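Putative pyrroline carboxylate reductase (Streptococcus pyogenes, PDB 2AHR) probably catalyses the last step of proline biosynthesis, the NAD(P)H-dependent reduction of 1-pyrroline-5-carboxylate to L-proline. Local coordinates at residues A15-K20 and P113-Q118; H27-S32 and L46-A51. One frame throughout, in Å; residues are numbered along the deposited sequence.

Contact 1 of 2, residues A15-K20 and P113-Q118; sequences ASAIIK and PNMNAQ. With NAP (NADP nicotinamide-adenine-dinucleotide phosphate), chain S.
Selenomethionine Met115 reaches back to Ala17 because of its torsions: its CA-CB bond leaves the helix behind, but a chain with CG anti to the backbone N (chi1 -167°) and bends at the next two bonds returns SE to 4.3 Å from Ala17 CB. On the helix side, Ile18 has CG1 between its own N and carbonyl carbon (chi1 78°), which puts CG2 anti to the carbonyl carbon, beside the backbone N, where it meets Ala117 CB at 4.1 Å. Ala17 is the centre of the contact. Its methyl faces the loop and meets Ala117 CB at 3.9 Å, while Gln118 offers the flank of its chain, CG, rather than its amide. A residue this small lets the backbones draw close and brings two carbonyl oxygens to face one another; one water lies between them, donating to Ala17 O at 2.5 Å and to Ala117 O at 2.7 Å. At the outer margin Lys20 extends its chain toward the loop, and NZ makes a weak hydrogen bond to Gln118 O at 3.5 Å. The loop itself is shaped by an Asx turn, Asn114 OD1 accepting from Asn116 N. It also borders the cofactor: Pro113 O lies 3.1 Å from C5N of the nicotinamide ring and Met115 CE 3.6 Å from O7N of its carboxamide. Helix 13-22 is the first helix of the Rossmann fold, and the short 3-10 turn packs on it just after strand 108-112; Phe147 covers Ile18 and Ala117, strand 122-128 backs Pro113, and Phe218 of the second subunit packs on Gln118.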
loop_
_atom_site.group_PDB
_atom_site.type_symbol
_atom_site.label_atom_id
_atom_site.label_comp_id
_atom_site.label_asym_id
_atom_site.label_seq_id
_atom_site.Cartn_x
_atom_site.Cartn_y
_atom_site.Cartn_z
ATOM N N ALA E 15 -5.013 38.424 13.786
ATOM C CA ALA E 15 -5.445 39.794 14.112
ATOM C C ALA E 15 -4.290 40.807 14.064
ATOM O O ALA E 15 -4.463 41.928 13.565
ATOM C CB ALA E 15 -6.160 39.837 15.454
ATOM N N SER E 16 -3.117 40.417 14.565
ATOM C CA SER E 16 -1.928 41.272 14.445
ATOM C C SER E 16 -1.649 41.632 12.982
ATOM O O SER E 16 -1.421 42.798 12.663
ATOM C CB SER E 16 -0.690 40.621 15.074
ATOM O OG SER E 16 -0.910 40.321 16.448
ATOM N N ALA E 17 -1.676 40.634 12.100
ATOM C CA ALA E 17 -1.521 40.870 10.660
ATOM C C ALA E 17 -2.484 41.924 10.083
ATOM O O ALA E 17 -2.050 42.778 9.322
ATOM C CB ALA E 17 -1.615 39.554 9.878
ATOM N N ILE E 18 -3.771 41.893 10.436
ATOM C CA ILE E 18 -4.703 42.881 9.858
ATOM C C ILE E 18 -4.595 44.301 10.458
ATOM O O ILE E 18 -5.080 45.258 9.860
ATOM C CB ILE E 18 -6.189 42.421 9.831
ATOM C CG1 ILE E 18 -6.840 42.558 11.196
ATOM C CG2 ILE E 18 -6.351 40.998 9.244
ATOM C CD1 ILE E 18 -8.322 42.699 11.100
ATOM N N ILE E 19 -3.968 44.424 11.631
ATOM C CA ILE E 19 -3.759 45.730 12.273
ATOM C C ILE E 19 -2.969 46.669 11.367
ATOM O O ILE E 19 -3.384 47.797 11.126
ATOM C CB ILE E 19 -3.060 45.612 13.656
ATOM C CG1 ILE E 19 -3.978 44.948 14.690
ATOM C CG2 ILE E 19 -2.630 46.986 14.171
ATOM C CD1 ILE E 19 -5.347 45.533 14.767
ATOM N N LYS E 20 -1.852 46.181 10.837
ATOM C CA LYS E 20 -1.035 46.958 9.910
ATOM C C LYS E 20 -1.870 47.637 8.807
ATOM O O LYS E 20 -1.725 48.833 8.584
ATOM C CB LYS E 20 0.067 46.088 9.303
ATOM C CG LYS E 20 1.097 46.888 8.506
ATOM C CD LYS E 20 1.765 46.049 7.425
ATOM C CE LYS E 20 2.519 46.935 6.450
ATOM N NZ LYS E 20 3.185 46.122 5.379
ATOM N N PRO E 113 -9.787 35.931 6.117
ATOM C CA PRO E 113 -8.492 36.459 5.693
ATOM C C PRO E 113 -7.388 35.402 5.699
ATOM O O PRO E 113 -7.625 34.250 6.086
ATOM C CB PRO E 113 -8.203 37.543 6.747
ATOM C CG PRO E 113 -8.826 36.973 8.025
ATOM C CD PRO E 113 -10.004 36.098 7.569
ATOM N N ASN E 114 -6.189 35.788 5.269
ATOM C CA ASN E 114 -5.031 34.913 5.393
ATOM C C ASN E 114 -3.789 35.693 5.841
ATOM O O ASN E 114 -3.840 36.921 5.994
ATOM C CB ASN E 114 -4.810 34.065 4.127
ATOM C CG ASN E 114 -4.429 34.897 2.907
ATOM O OD1 ASN E 114 -3.754 35.929 3.022
ATOM N ND2 ASN E 114 -4.848 34.447 1.738
HETATM N N MSE E 115 -2.684 34.992 6.069
HETATM C CA MSE E 115 -1.514 35.609 6.700
HETATM C C MSE E 115 -0.831 36.623 5.747
HETATM O O MSE E 115 0.001 37.419 6.177
HETATM C CB MSE E 115 -0.554 34.518 7.192
HETATM C CG MSE E 115 0.571 34.959 8.155
HETATM SE SE MSE E 115 0.106 35.667 9.762
HETATM C CE MSE E 115 -1.158 34.605 10.365
ATOM N N ASN E 116 -1.220 36.613 4.468
ATOM C CA ASN E 116 -0.720 37.593 3.497
ATOM C C ASN E 116 -1.229 39.022 3.753
ATOM O O ASN E 116 -0.785 39.977 3.111
ATOM C CB ASN E 116 -1.024 37.144 2.067
ATOM C CG ASN E 116 -0.426 35.785 1.754
ATOM O OD1 ASN E 116 -1.023 34.955 1.031
ATOM N ND2 ASN E 116 0.746 35.536 2.314
ATOM N N ALA E 117 -2.167 39.148 4.687
ATOM C CA ALA E 117 -2.494 40.443 5.280
ATOM C C ALA E 117 -1.229 41.171 5.720
ATOM O O ALA E 117 -1.168 42.399 5.641
ATOM C CB ALA E 117 -3.454 40.273 6.458
ATOM N N GLN E 118 -0.214 40.408 6.152
ATOM C CA GLN E 118 1.069 40.964 6.596
ATOM C C GLN E 118 1.714 41.852 5.548
ATOM O O GLN E 118 2.483 42.749 5.894
ATOM C CB GLN E 118 2.067 39.868 6.955
ATOM C CG GLN E 118 1.819 39.199 8.284
ATOM C CD GLN E 118 2.861 38.139 8.602
ATOM O OE1 GLN E 118 3.538 37.638 7.718
ATOM N NE2 GLN E 118 2.986 37.793 9.877
HETATM P PA NAP S . -3.783 32.485 17.892
HETATM O O1A NAP S . -3.683 31.343 18.841
HETATM O O2A NAP S . -2.443 32.808 17.323
HETATM O O5B NAP S . -4.448 33.797 18.566
HETATM C C5B NAP S . -5.506 33.723 19.493
HETATM C C4B NAP S . -5.292 34.826 20.526
HETATM O O4B NAP S . -6.440 35.026 21.333
HETATM C C3B NAP S . -4.122 34.500 21.452
HETATM O O3B NAP S . -3.160 35.525 21.323
HETATM C C2B NAP S . -4.712 34.450 22.853
HETATM O O2B NAP S . -3.952 35.125 23.842
HETATM C C1B NAP S . -6.014 35.220 22.674
HETATM N N9A NAP S . -7.009 34.852 23.711
HETATM C C8A NAP S . -7.125 33.657 24.384
HETATM N N7A NAP S . -8.156 33.757 25.260
HETATM C C5A NAP S . -8.696 34.998 25.162
HETATM C C6A NAP S . -9.747 35.622 25.835
HETATM N N6A NAP S . -10.025 35.221 27.074
HETATM N N1A NAP S . -10.067 36.925 25.505
HETATM C C2A NAP S . -9.343 37.609 24.544
HETATM N N3A NAP S . -8.297 36.985 23.896
HETATM C C4A NAP S . -7.978 35.699 24.196
HETATM O O3 NAP S . -4.879 32.139 16.748
HETATM P PN NAP S . -4.879 32.791 15.263
HETATM O O1N NAP S . -4.092 31.876 14.386
HETATM O O2N NAP S . -4.527 34.236 15.298
HETATM O O5D NAP S . -6.438 32.642 14.865
HETATM C C5D NAP S . -7.411 33.547 15.336
HETATM C C4D NAP S . -8.653 33.486 14.450
HETATM O O4D NAP S . -8.341 33.758 13.097
HETATM C C3D NAP S . -9.299 32.105 14.488
HETATM O O3D NAP S . -10.673 32.288 14.730
HETATM C C2D NAP S . -9.069 31.486 13.115
HETATM O O2D NAP S . -10.185 30.688 12.738
HETATM C C1D NAP S . -8.836 32.733 12.235
HETATM N N1N NAP S . -7.888 32.585 11.100
HETATM C C2N NAP S . -6.553 32.302 11.309
HETATM C C3N NAP S . -5.676 32.200 10.224
HETATM C C7N NAP S . -4.201 32.016 10.430
HETATM O O7N NAP S . -3.395 31.998 9.273
HETATM N N7N NAP S . -3.690 31.885 11.661
HETATM C C4N NAP S . -6.158 32.392 8.924
HETATM C C5N NAP S . -7.498 32.687 8.716
HETATM C C6N NAP S . -8.350 32.783 9.819
HETATM P P2B NAP S . -2.589 34.551 24.501
HETATM O O1X NAP S . -2.225 35.454 25.667
HETATM O O2X NAP S . -2.831 33.151 25.017
HETATM O O3X NAP S . -1.466 34.543 23.478
HETATM O O HOH W 1 -2.071 44.290 7.374
#

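Contact 2 of 2, residues H27-S32 and L46-A51; sequences HELIIS and LALPYA
Ile31 and the run from Pro49 to Ala51 are joined by two backbone hydrogen bonds, which make a single bridge between Ile31 and Tyr50. Ile31 N donates to Pro49 O at 3.1 Å with an N-H...O angle of 163°, and Ala51 N returns a bond to Ile31 O at 2.9 Å. The second donor stands nearly on the line of the carbonyl bond, and Tyr50 CA adds a CA-H...O contact to the same oxygen. The pairing goes no further than this one bridge; the touching parts run 48° apart. The tight part is largely apolar. Ile30, with CG1 anti to its backbone N (chi1 180°), lays its CD1 along the loop, 4.0 Å from Pro49 CB and 4.2 Å from Ala51 CB. Leu48 spreads its two methyls over neighbouring residues, CD2 on Leu29 CB at 4.0 Å and CD1 towards Ile31 CG2. Ile31 CD1 meets Tyr50 at CB, 3.8 Å away, the two side chains crossing at a slant. Pro49 belongs to this close part too, its CD 3.2 Å from Leu29 O, although the residue is exposed. The looser side is that of the Tyr50 ring, which leads away from the strand to lie against Leu36, Lys40 and Ala43. The loop follows a Schellman motif at the end of helix 36-46. Strand 28-32 is the outermost of its sheet within the chain and bonds to strand 5-9 along its other edge; helix 54-58 closes over Ile30 and Ala51 through Leu57, and Ser32 OG shares a hydrogen bond with ND1 of its NADP(+)-binding residue His54.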
loop_
_atom_site.group_PDB
_atom_site.type_symbol
_atom_site.label_atom_id
_atom_site.label_comp_id
_atom_site.label_asym_id
_atom_site.label_seq_id
_atom_site.Cartn_x
_atom_site.Cartn_y
_atom_site.Cartn_z
ATOM N N HIS E 27 -9.336 55.313 10.693
ATOM C CA HIS E 27 -10.043 54.872 11.893
ATOM C C HIS E 27 -9.175 54.766 13.131
ATOM O O HIS E 27 -7.965 54.632 13.055
ATOM C CB HIS E 27 -10.786 53.555 11.625
ATOM C CG HIS E 27 -11.566 53.574 10.354
ATOM N ND1 HIS E 27 -12.690 54.350 10.185
ATOM C CD2 HIS E 27 -11.364 52.945 9.174
ATOM C CE1 HIS E 27 -13.156 54.189 8.962
ATOM N NE2 HIS E 27 -12.371 53.337 8.329
ATOM N N GLU E 28 -9.835 54.813 14.275
ATOM C CA GLU E 28 -9.183 54.754 15.560
ATOM C C GLU E 28 -9.225 53.319 16.047
ATOM O O GLU E 28 -10.253 52.653 15.934
ATOM C CB GLU E 28 -9.958 55.652 16.516
ATOM C CG GLU E 28 -9.225 56.067 17.759
ATOM C CD GLU E 28 -9.961 57.165 18.498
ATOM O OE1 GLU E 28 -10.768 57.889 17.864
ATOM O OE2 GLU E 28 -9.737 57.298 19.720
ATOM N N LEU E 29 -8.122 52.838 16.601
ATOM C CA LEU E 29 -8.057 51.440 17.000
ATOM C C LEU E 29 -7.799 51.255 18.485
ATOM O O LEU E 29 -7.049 52.020 19.095
ATOM C CB LEU E 29 -7.007 50.685 16.165
ATOM C CG LEU E 29 -6.985 50.967 14.653
ATOM C CD1 LEU E 29 -5.758 50.346 13.999
ATOM C CD2 LEU E 29 -8.279 50.520 13.958
ATOM N N ILE E 30 -8.427 50.230 19.056
ATOM C CA ILE E 30 -8.191 49.835 20.444
ATOM C C ILE E 30 -8.301 48.309 20.576
ATOM O O ILE E 30 -9.154 47.683 19.932
ATOM C CB ILE E 30 -9.122 50.606 21.441
ATOM C CG1 ILE E 30 -8.857 50.173 22.897
ATOM C CG2 ILE E 30 -10.603 50.473 21.035
ATOM C CD1 ILE E 30 -9.185 51.259 23.979
ATOM N N ILE E 31 -7.422 47.720 21.387
ATOM C CA ILE E 31 -7.332 46.266 21.504
ATOM C C ILE E 31 -7.675 45.762 22.907
ATOM O O ILE E 31 -7.813 46.556 23.843
ATOM C CB ILE E 31 -5.955 45.719 21.022
ATOM C CG1 ILE E 31 -4.790 46.299 21.825
ATOM C CG2 ILE E 31 -5.756 46.009 19.545
ATOM C CD1 ILE E 31 -4.438 45.504 23.061
ATOM N N SER E 32 -7.822 44.443 23.033
ATOM C CA SER E 32 -8.179 43.803 24.290
ATOM C C SER E 32 -7.751 42.322 24.265
ATOM O O SER E 32 -8.270 41.531 23.470
ATOM C CB SER E 32 -9.689 43.947 24.516
ATOM O OG SER E 32 -10.051 43.588 25.833
ATOM N N LEU E 46 2.498 46.819 19.619
ATOM C CA LEU E 46 1.800 47.346 18.438
ATOM C C LEU E 46 1.623 48.858 18.427
ATOM O O LEU E 46 1.150 49.414 17.434
ATOM C CB LEU E 46 0.424 46.683 18.278
ATOM C CG LEU E 46 0.339 45.229 17.804
ATOM C CD1 LEU E 46 -1.116 44.788 17.744
ATOM C CD2 LEU E 46 0.995 45.029 16.443
ATOM N N ALA E 47 1.996 49.507 19.531
ATOM C CA ALA E 47 1.830 50.959 19.739
ATOM C C ALA E 47 0.371 51.433 19.600
ATOM O O ALA E 47 0.063 52.355 18.832
ATOM C CB ALA E 47 2.783 51.770 18.831
ATOM N N LEU E 48 -0.518 50.798 20.363
ATOM C CA LEU E 48 -1.949 51.094 20.302
ATOM C C LEU E 48 -2.573 51.181 21.687
ATOM O O LEU E 48 -2.030 50.619 22.642
ATOM C CB LEU E 48 -2.685 50.024 19.486
ATOM C CG LEU E 48 -2.499 49.966 17.968
ATOM C CD1 LEU E 48 -3.072 48.651 17.450
ATOM C CD2 LEU E 48 -3.143 51.155 17.257
ATOM N N PRO E 49 -3.722 51.884 21.804
ATOM C CA PRO E 49 -4.469 51.888 23.064
ATOM C C PRO E 49 -4.964 50.488 23.417
ATOM O O PRO E 49 -5.292 49.704 22.516
ATOM C CB PRO E 49 -5.667 52.795 22.760
ATOM C CG PRO E 49 -5.252 53.609 21.578
ATOM C CD PRO E 49 -4.377 52.716 20.777
ATOM N N TYR E 50 -4.998 50.173 24.709
ATOM C CA TYR E 50 -5.602 48.925 25.182
ATOM C C TYR E 50 -6.780 49.239 26.099
ATOM O O TYR E 50 -6.849 50.330 26.680
ATOM C CB TYR E 50 -4.577 48.038 25.909
ATOM C CG TYR E 50 -4.072 48.616 27.217
ATOM C CD1 TYR E 50 -2.948 49.439 27.247
ATOM C CD2 TYR E 50 -4.724 48.345 28.426
ATOM C CE1 TYR E 50 -2.485 49.979 28.450
ATOM C CE2 TYR E 50 -4.267 48.877 29.627
ATOM C CZ TYR E 50 -3.147 49.692 29.633
ATOM O OH TYR E 50 -2.685 50.226 30.816
ATOM N N ALA E 51 -7.695 48.280 26.230
ATOM C CA ALA E 51 -8.847 48.420 27.116
ATOM C C ALA E 51 -8.666 47.682 28.445
ATOM O O ALA E 51 -7.940 46.684 28.531
ATOM C CB ALA E 51 -10.124 47.956 26.415
#

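The two contacts illustrate how one Rossmann domain is tied together at different ranges. Their centres lie 15 Å apart, and contact 2 is nested within the chain loop that contact 1 closes: helix 13-22 leads into strand 28-32, the loop 46-51 follows, and 113-118 comes only after three further strands of the same sheet. They meet directly where Ile19 CG2 packs on Leu48 CD1 at 3.7 Å, so the helix bridges them. Contact 2 lies at the sheet edge and adjoins the NADP-binding site through His54, whereas contact 1 touches the nicotinamide end of the cofactor, near the second subunit.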